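Local coordinates for 2-dehydropantoate 2-reductase (Enterococcus faecium, PDB 3WFI), which is a D-mandelate dehydrogenase of the ketopantoate reductase family, binding NAD(H) and probably interconverting D-2-hydroxy acids and their 2-keto acids, at residues 227-232 with 284-290. Residues are numbered along the deposited sequence; the frame is centred on the assembly and turned at random.
Sequences KVAAVE and KGKKYGV
Val231 lays its CG1 methyl over one face of the Tyr288 ring, 3.5 Å from the centroid and 11° off the ring normal, a CH-pi contact. The contact is a helix-helix packing in the all-helical C-terminal domain of the ketopantoate reductase fold. It joins the C-terminal ends of helices 214-231 and 278-288, whose local axes cross at 57°. CG1 of Val231 stands anti to the backbone N (chi1 177°), which sends it onto the ring. Val228 lies against Gly285, where the backbones come close, with its CG2 4.0 Å from Gly285 N. Its CG1 packs on the aliphatic part of Lys284, 3.5 Å from CD. Past the second helix, the chain turns at Gly289, which has positive phi, and Val290 follows. Val290 CG1 meets Lys227 CB at 3.7 Å and also touches Val228 CG2. The polar side is built round Glu232, the first residue beyond its helix. Its carboxylate stands nearly perpendicular to the Tyr288 ring, with OE2 at the ring edge. The hydroxyl of Tyr185, on helix 180-191, is hydrogen-bonded to the other oxygen, OE1, which probably helps to fix the carboxylate. Lys284 NZ forms salt bridges to Glu110 and Asp111 as well as to Glu232. Two donors share Glu232 OE2: Lys284 NZ, in a salt bridge, on the syn lone pair at 2.8 Å, and Tyr288 OH on the anti lone pair at 2.5 Å.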
loop_
_atom_site.group_PDB
_atom_site.type_symbol
_atom_site.label_atom_id
_atom_site.label_comp_id
_atom_site.label_asym_id
_atom_site.label_seq_id
_atom_site.Cartn_x
_atom_site.Cartn_y
_atom_site.Cartn_z
ATOM N N LYS B 227 -16.460 -2.738 -9.735
ATOM C CA LYS B 227 -16.269 -2.377 -11.144
ATOM C C LYS B 227 -15.971 -3.602 -11.993
ATOM O O LYS B 227 -16.514 -3.764 -13.086
ATOM C CB LYS B 227 -15.140 -1.351 -11.307
ATOM C CG LYS B 227 -15.574 0.083 -11.175
ATOM C CD LYS B 227 -14.441 1.066 -11.478
ATOM C CE LYS B 227 -14.883 2.511 -11.201
ATOM N NZ LYS B 227 -15.168 2.811 -9.761
ATOM N N VAL B 228 -15.119 -4.474 -11.471
ATOM C CA VAL B 228 -14.777 -5.711 -12.132
ATOM C C VAL B 228 -15.984 -6.678 -12.155
ATOM O O VAL B 228 -16.277 -7.291 -13.196
ATOM C CB VAL B 228 -13.523 -6.315 -11.455
ATOM C CG1 VAL B 228 -13.390 -7.792 -11.703
ATOM C CG2 VAL B 228 -12.283 -5.558 -11.931
ATOM N N ALA B 229 -16.700 -6.776 -11.042
ATOM C CA ALA B 229 -17.916 -7.615 -10.946
ATOM C C ALA B 229 -19.009 -7.164 -11.924
ATOM O O ALA B 229 -19.681 -7.996 -12.540
ATOM C CB ALA B 229 -18.446 -7.624 -9.524
ATOM N N ALA B 230 -19.159 -5.849 -12.092
ATOM C CA ALA B 230 -20.137 -5.308 -13.038
ATOM C C ALA B 230 -19.878 -5.765 -14.486
ATOM O O ALA B 230 -20.813 -6.031 -15.234
ATOM C CB ALA B 230 -20.177 -3.789 -12.956
ATOM N N VAL B 231 -18.612 -5.868 -14.869
ATOM C CA VAL B 231 -18.245 -6.404 -16.184
ATOM C C VAL B 231 -18.748 -7.840 -16.315
ATOM O O VAL B 231 -19.189 -8.258 -17.383
ATOM C CB VAL B 231 -16.719 -6.359 -16.419
ATOM C CG1 VAL B 231 -16.355 -7.000 -17.761
ATOM C CG2 VAL B 231 -16.203 -4.926 -16.366
ATOM N N GLU B 232 -18.715 -8.586 -15.225
ATOM C CA GLU B 232 -19.213 -9.965 -15.216
ATOM C C GLU B 232 -20.717 -10.053 -14.847
ATOM O O GLU B 232 -21.190 -11.098 -14.422
ATOM C CB GLU B 232 -18.350 -10.806 -14.275
ATOM C CG GLU B 232 -16.883 -10.773 -14.691
ATOM C CD GLU B 232 -15.930 -11.396 -13.709
ATOM O OE1 GLU B 232 -16.313 -11.634 -12.540
ATOM O OE2 GLU B 232 -14.768 -11.634 -14.114
ATOM N N LYS B 284 -8.300 -9.628 -13.541
ATOM C CA LYS B 284 -9.540 -9.283 -14.247
ATOM C C LYS B 284 -9.541 -7.822 -14.704
ATOM O O LYS B 284 -9.978 -7.503 -15.823
ATOM C CB LYS B 284 -10.762 -9.525 -13.350
ATOM C CG LYS B 284 -11.121 -10.984 -13.101
ATOM C CD LYS B 284 -12.188 -11.087 -12.016
ATOM C CE LYS B 284 -12.479 -12.527 -11.597
ATOM N NZ LYS B 284 -13.051 -13.299 -12.723
ATOM N N GLY B 285 -9.052 -6.932 -13.846
ATOM C CA GLY B 285 -8.915 -5.505 -14.210
ATOM C C GLY B 285 -8.097 -5.280 -15.472
ATOM O O GLY B 285 -8.489 -4.505 -16.353
ATOM N N LYS B 286 -6.960 -5.966 -15.564
ATOM C CA LYS B 286 -6.105 -5.880 -16.751
ATOM C C LYS B 286 -6.830 -6.372 -18.000
ATOM O O LYS B 286 -6.749 -5.757 -19.059
ATOM C CB LYS B 286 -4.827 -6.695 -16.564
ATOM C CG LYS B 286 -3.770 -6.037 -15.697
ATOM C CD LYS B 286 -2.600 -7.003 -15.521
ATOM C CE LYS B 286 -1.726 -7.048 -16.762
ATOM N NZ LYS B 286 -0.940 -8.311 -16.886
ATOM N N LYS B 287 -7.549 -7.480 -17.853
ATOM C CA LYS B 287 -8.301 -8.076 -18.956
ATOM C C LYS B 287 -9.454 -7.179 -19.402
ATOM O O LYS B 287 -9.722 -7.065 -20.584
ATOM C CB LYS B 287 -8.843 -9.439 -18.517
ATOM C CG LYS B 287 -9.536 -10.230 -19.610
ATOM C CD LYS B 287 -10.069 -11.531 -19.037
ATOM C CE LYS B 287 -10.773 -12.363 -20.101
ATOM N NZ LYS B 287 -11.141 -13.688 -19.546
ATOM N N TYR B 288 -10.139 -6.553 -18.452
ATOM C CA TYR B 288 -11.327 -5.757 -18.751
ATOM C C TYR B 288 -11.075 -4.259 -18.993
ATOM O O TYR B 288 -12.007 -3.532 -19.328
ATOM C CB TYR B 288 -12.365 -5.909 -17.640
ATOM C CG TYR B 288 -12.825 -7.332 -17.355
ATOM C CD1 TYR B 288 -12.916 -8.294 -18.372
ATOM C CD2 TYR B 288 -13.213 -7.698 -16.081
ATOM C CE1 TYR B 288 -13.359 -9.578 -18.102
ATOM C CE2 TYR B 288 -13.660 -8.974 -15.807
ATOM C CZ TYR B 288 -13.729 -9.909 -16.825
ATOM O OH TYR B 288 -14.175 -11.180 -16.535
ATOM N N GLY B 289 -9.834 -3.805 -18.850
ATOM C CA GLY B 289 -9.530 -2.374 -18.959
ATOM C C GLY B 289 -10.086 -1.581 -17.781
ATOM O O GLY B 289 -10.547 -0.457 -17.949
ATOM N N VAL B 290 -10.045 -2.171 -16.589
ATOM C CA VAL B 290 -10.562 -1.547 -15.385
ATOM C C VAL B 290 -9.397 -1.336 -14.412
ATOM O O VAL B 290 -8.698 -2.284 -14.053
ATOM C CB VAL B 290 -11.648 -2.418 -14.702
ATOM C CG1 VAL B 290 -12.049 -1.828 -13.355
ATOM C CG2 VAL B 290 -12.874 -2.554 -15.599
#